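Local coordinates for protein beta-catenin homolog sys-1 (Caenorhabditis elegans, PDB 3C2G) that acts as a beta-catenin-like transcription coregulator in the Wnt signaling asymmetry pathway, binding the TCF factor pop-1 directly to activate or repress target genes, at residues 260-271 / 300-311. Residues are numbered along the deposited sequence; the frame is centred on the assembly and turned at random.
Sequences IIRTFDLLGLLL and LIRAGCKLLLQV
With CG anti to the carbonyl carbon (chi1 -73°), the ring of Phe264 is thrown across to Gly304, while Gln310, its CG anti to the backbone N and its chain extended beyond, brings its amide to the C-terminal turn around Gly268. The Phe264 ring is a knob in the hole formed by Leu300, Ala303, Gly304 and Leu307. Gly304 CA lies 3.8 Å from the centroid of the Phe264 ring, a CH-pi contact over one face; Ile260 O lies over the opposite face, offset toward the rim. A CB placed on Gly304 would fall only 3.2 Å from Phe264 CE2, a tight distance, consistent with the close approach of ring to backbone. Leu307 divides its methyls: CD2 meets Phe264 CD1 at 3.9 Å, and CD1 rests 3.7 Å from Gly268 N. Toward the N-terminal ends of the two segments, Ile261 CD1 packs on the backbone, 3.6 Å from Leu300 N. At the other end Gln310 NE2 donates to Gly268 O at 2.8 Å, nearly straight (172°), in the carbonyl plane on a lone pair; a second, weak bond from Gln310 NE2 reaches Leu271 O at 3.4 Å. A leucine in place of Gln310 would probably leave Gly268 O without this donor and let the turn at Leu271 shift. The axes of segments 260-270 and 300-311 run nearly parallel, 9.1 Å apart at closest approach with a 19° crossing, consistent with neighbouring helices stacked along the superhelix of an armadillo domain. Met232 of helix 224-239 and Val292 of helix 285-292 also pack on Phe264, Arg195 of helix 189-198 forms a salt bridge with Asp265, and helix 339-352 packs against Ile301 and Leu309, while the bound peptide touches Leu309 and Gln310.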
loop_
_atom_site.group_PDB
_atom_site.type_symbol
_atom_site.label_atom_id
_atom_site.label_comp_id
_atom_site.label_asym_id
_atom_site.label_seq_id
_atom_site.Cartn_x
_atom_site.Cartn_y
_atom_site.Cartn_z
ATOM N N ILE A 260 12.740 -1.146 13.022
ATOM C CA ILE A 260 12.330 -2.050 11.946
ATOM C C ILE A 260 11.048 -1.558 11.245
ATOM O O ILE A 260 10.942 -1.592 10.015
ATOM C CB ILE A 260 12.132 -3.476 12.493
ATOM C CG1 ILE A 260 13.473 -4.088 12.864
ATOM C CG2 ILE A 260 11.353 -4.354 11.499
ATOM C CD1 ILE A 260 13.345 -5.156 13.922
ATOM N N ILE A 261 10.083 -1.116 12.036
ATOM C CA ILE A 261 8.818 -0.617 11.520
ATOM C C ILE A 261 8.993 0.637 10.663
ATOM O O ILE A 261 8.413 0.746 9.590
ATOM C CB ILE A 261 7.800 -0.385 12.664
ATOM C CG1 ILE A 261 7.400 -1.739 13.278
ATOM C CG2 ILE A 261 6.589 0.383 12.166
ATOM C CD1 ILE A 261 6.504 -1.672 14.506
ATOM N N ARG A 262 9.812 1.569 11.113
ATOM C CA ARG A 262 10.069 2.765 10.327
ATOM C C ARG A 262 10.903 2.470 9.075
ATOM O O ARG A 262 10.805 3.180 8.078
ATOM C CB ARG A 262 10.726 3.853 11.189
ATOM C CG ARG A 262 9.790 4.455 12.266
ATOM C CD ARG A 262 10.556 5.491 13.101
ATOM N NE ARG A 262 9.801 6.027 14.236
ATOM C CZ ARG A 262 9.355 7.279 14.328
ATOM N NH1 ARG A 262 9.585 8.154 13.351
ATOM N NH2 ARG A 262 8.685 7.661 15.409
ATOM N N THR A 263 11.730 1.435 9.127
ATOM C CA THR A 263 12.440 0.995 7.932
ATOM C C THR A 263 11.471 0.398 6.907
ATOM O O THR A 263 11.610 0.663 5.720
ATOM C CB THR A 263 13.534 0.002 8.277
ATOM O OG1 THR A 263 14.493 0.651 9.119
ATOM C CG2 THR A 263 14.229 -0.507 7.029
ATOM N N PHE A 264 10.484 -0.373 7.365
ATOM C CA PHE A 264 9.444 -0.866 6.472
ATOM C C PHE A 264 8.692 0.311 5.853
ATOM O O PHE A 264 8.471 0.345 4.643
ATOM C CB PHE A 264 8.443 -1.797 7.195
ATOM C CG PHE A 264 8.987 -3.176 7.549
ATOM C CD1 PHE A 264 9.954 -3.799 6.772
ATOM C CD2 PHE A 264 8.479 -3.862 8.658
ATOM C CE1 PHE A 264 10.418 -5.084 7.100
ATOM C CE2 PHE A 264 8.934 -5.144 8.995
ATOM C CZ PHE A 264 9.903 -5.756 8.216
ATOM N N ASP A 265 8.295 1.270 6.681
ATOM C CA ASP A 265 7.568 2.457 6.220
ATOM C C ASP A 265 8.371 3.266 5.195
ATOM O O ASP A 265 7.828 3.684 4.182
ATOM C CB ASP A 265 7.178 3.340 7.412
ATOM C CG ASP A 265 6.360 4.570 7.000
ATOM O OD1 ASP A 265 5.278 4.408 6.381
ATOM O OD2 ASP A 265 6.799 5.706 7.292
ATOM N N LEU A 266 9.665 3.465 5.446
ATOM C CA LEU A 266 10.516 4.225 4.526
ATOM C C LEU A 266 10.700 3.500 3.167
ATOM O O LEU A 266 10.497 4.106 2.100
ATOM C CB LEU A 266 11.854 4.584 5.179
ATOM C CG LEU A 266 12.826 5.470 4.398
ATOM C CD1 LEU A 266 12.175 6.760 3.880
ATOM C CD2 LEU A 266 14.082 5.790 5.226
ATOM N N LEU A 267 11.046 2.214 3.203
ATOM C CA LEU A 267 11.065 1.392 1.980
ATOM C C LEU A 267 9.745 1.444 1.197
ATOM O O LEU A 267 9.755 1.559 -0.021
ATOM C CB LEU A 267 11.401 -0.050 2.313
ATOM C CG LEU A 267 12.850 -0.242 2.707
ATOM C CD1 LEU A 267 12.980 -1.526 3.479
ATOM C CD2 LEU A 267 13.738 -0.190 1.477
ATOM N N GLY A 268 8.619 1.386 1.900
ATOM C CA GLY A 268 7.330 1.619 1.269
ATOM C C GLY A 268 7.284 2.914 0.468
ATOM O O GLY A 268 6.785 2.940 -0.655
ATOM N N LEU A 269 7.805 4.006 1.034
ATOM C CA LEU A 269 7.799 5.269 0.318
ATOM C C LEU A 269 8.776 5.319 -0.832
ATOM O O LEU A 269 8.496 5.953 -1.848
ATOM C CB LEU A 269 8.025 6.439 1.265
ATOM C CG LEU A 269 6.738 7.263 1.331
ATOM C CD1 LEU A 269 6.260 7.468 2.791
ATOM C CD2 LEU A 269 6.904 8.585 0.556
ATOM N N LEU A 270 9.913 4.654 -0.690
ATOM C CA LEU A 270 10.929 4.718 -1.724
ATOM C C LEU A 270 10.542 3.932 -2.968
ATOM O O LEU A 270 10.805 4.363 -4.085
ATOM C CB LEU A 270 12.257 4.195 -1.198
ATOM C CG LEU A 270 13.074 5.143 -0.339
ATOM C CD1 LEU A 270 14.155 4.345 0.369
ATOM C CD2 LEU A 270 13.675 6.256 -1.202
ATOM N N LEU A 271 9.922 2.772 -2.768
ATOM C CA LEU A 271 9.667 1.850 -3.868
ATOM C C LEU A 271 8.427 2.250 -4.666
ATOM O O LEU A 271 7.398 1.582 -4.618
ATOM C CB LEU A 271 9.573 0.423 -3.327
ATOM C CG LEU A 271 10.781 0.007 -2.486
ATOM C CD1 LEU A 271 10.482 -1.308 -1.805
ATOM C CD2 LEU A 271 12.103 -0.046 -3.283
ATOM N N LEU A 300 4.865 -4.896 14.052
ATOM C CA LEU A 300 5.968 -5.256 13.197
ATOM C C LEU A 300 5.457 -6.177 12.077
ATOM O O LEU A 300 5.752 -5.953 10.906
ATOM C CB LEU A 300 7.083 -5.909 14.034
ATOM C CG LEU A 300 8.416 -6.243 13.369
ATOM C CD1 LEU A 300 9.430 -6.651 14.409
ATOM C CD2 LEU A 300 8.238 -7.384 12.388
ATOM N N ILE A 301 4.667 -7.186 12.434
ATOM C CA ILE A 301 4.106 -8.091 11.435
ATOM C C ILE A 301 3.194 -7.350 10.440
ATOM O O ILE A 301 3.331 -7.525 9.224
ATOM C CB ILE A 301 3.409 -9.328 12.085
ATOM C CG1 ILE A 301 4.458 -10.187 12.804
ATOM C CG2 ILE A 301 2.654 -10.158 11.025
ATOM C CD1 ILE A 301 3.907 -11.085 13.879
ATOM N N ARG A 302 2.290 -6.518 10.949
ATOM C CA ARG A 302 1.446 -5.693 10.070
ATOM C C ARG A 302 2.253 -4.878 9.068
ATOM O O ARG A 302 1.869 -4.766 7.903
ATOM C CB ARG A 302 0.529 -4.751 10.864
ATOM C CG ARG A 302 -0.812 -5.350 11.235
ATOM C CD ARG A 302 -1.796 -4.280 11.704
ATOM N NE ARG A 302 -1.502 -3.830 13.061
ATOM C CZ ARG A 302 -1.891 -4.463 14.169
ATOM N NH1 ARG A 302 -2.597 -5.586 14.093
ATOM N NH2 ARG A 302 -1.569 -3.974 15.367
ATOM N N ALA A 303 3.363 -4.306 9.523
ATOM C CA ALA A 303 4.117 -3.393 8.686
ATOM C C ALA A 303 4.934 -4.129 7.628
ATOM O O ALA A 303 5.084 -3.643 6.519
ATOM C CB ALA A 303 4.999 -2.480 9.528
ATOM N N GLY A 304 5.469 -5.286 7.990
ATOM C CA GLY A 304 6.198 -6.144 7.058
ATOM C C GLY A 304 5.311 -6.673 5.947
ATOM O O GLY A 304 5.686 -6.632 4.764
ATOM N N CYS A 305 4.124 -7.136 6.323
ATOM C CA CYS A 305 3.166 -7.695 5.368
ATOM C C CYS A 305 2.612 -6.647 4.401
ATOM O O CYS A 305 2.390 -6.939 3.223
ATOM C CB CYS A 305 2.067 -8.476 6.098
ATOM S SG CYS A 305 2.735 -10.005 6.910
ATOM N N LYS A 306 2.425 -5.428 4.901
ATOM C CA LYS A 306 2.052 -4.258 4.084
ATOM C C LYS A 306 3.063 -4.016 2.954
ATOM O O LYS A 306 2.680 -3.793 1.809
ATOM C CB LYS A 306 1.976 -3.019 4.978
ATOM C CG LYS A 306 1.340 -1.779 4.356
ATOM C CD LYS A 306 1.633 -0.543 5.242
ATOM C CE LYS A 306 0.868 0.738 4.810
ATOM N NZ LYS A 306 0.917 1.052 3.340
ATOM N N LEU A 307 4.350 -4.074 3.286
ATOM C CA LEU A 307 5.403 -3.924 2.309
ATOM C C LEU A 307 5.480 -5.116 1.327
ATOM O O LEU A 307 5.715 -4.927 0.141
ATOM C CB LEU A 307 6.750 -3.693 3.015
ATOM C CG LEU A 307 7.975 -3.416 2.128
ATOM C CD1 LEU A 307 7.818 -2.172 1.248
ATOM C CD2 LEU A 307 9.275 -3.353 2.950
ATOM N N LEU A 308 5.286 -6.332 1.830
ATOM C CA LEU A 308 5.186 -7.507 0.983
ATOM C C LEU A 308 4.085 -7.317 -0.043
ATOM O O LEU A 308 4.299 -7.550 -1.227
ATOM C CB LEU A 308 4.916 -8.761 1.805
ATOM C CG LEU A 308 6.140 -9.372 2.484
ATOM C CD1 LEU A 308 5.735 -10.571 3.325
ATOM C CD2 LEU A 308 7.183 -9.773 1.469
ATOM N N LEU A 309 2.918 -6.872 0.410
ATOM C CA LEU A 309 1.815 -6.600 -0.487
ATOM C C LEU A 309 2.282 -5.669 -1.611
ATOM O O LEU A 309 2.028 -5.919 -2.780
ATOM C CB LEU A 309 0.653 -5.970 0.287
ATOM C CG LEU A 309 -0.627 -5.697 -0.502
ATOM C CD1 LEU A 309 -1.208 -7.009 -1.078
ATOM C CD2 LEU A 309 -1.681 -4.923 0.325
ATOM N N GLN A 310 3.007 -4.620 -1.242
ATOM C CA GLN A 310 3.336 -3.564 -2.164
ATOM C C GLN A 310 4.266 -4.027 -3.267
ATOM O O GLN A 310 4.246 -3.473 -4.351
ATOM C CB GLN A 310 3.997 -2.432 -1.397
ATOM C CG GLN A 310 3.999 -1.110 -2.123
ATOM C CD GLN A 310 4.665 -0.015 -1.302
ATOM O OE1 GLN A 310 4.365 0.139 -0.111
ATOM N NE2 GLN A 310 5.582 0.735 -1.925
ATOM N N VAL A 311 5.094 -5.024 -2.981
ATOM C CA VAL A 311 6.111 -5.481 -3.935
ATOM C C VAL A 311 5.707 -6.790 -4.649
ATOM O O VAL A 311 6.502 -7.358 -5.408
ATOM C CB VAL A 311 7.514 -5.678 -3.254
ATOM C CG1 VAL A 311 7.969 -4.395 -2.549
ATOM C CG2 VAL A 311 7.510 -6.862 -2.275
#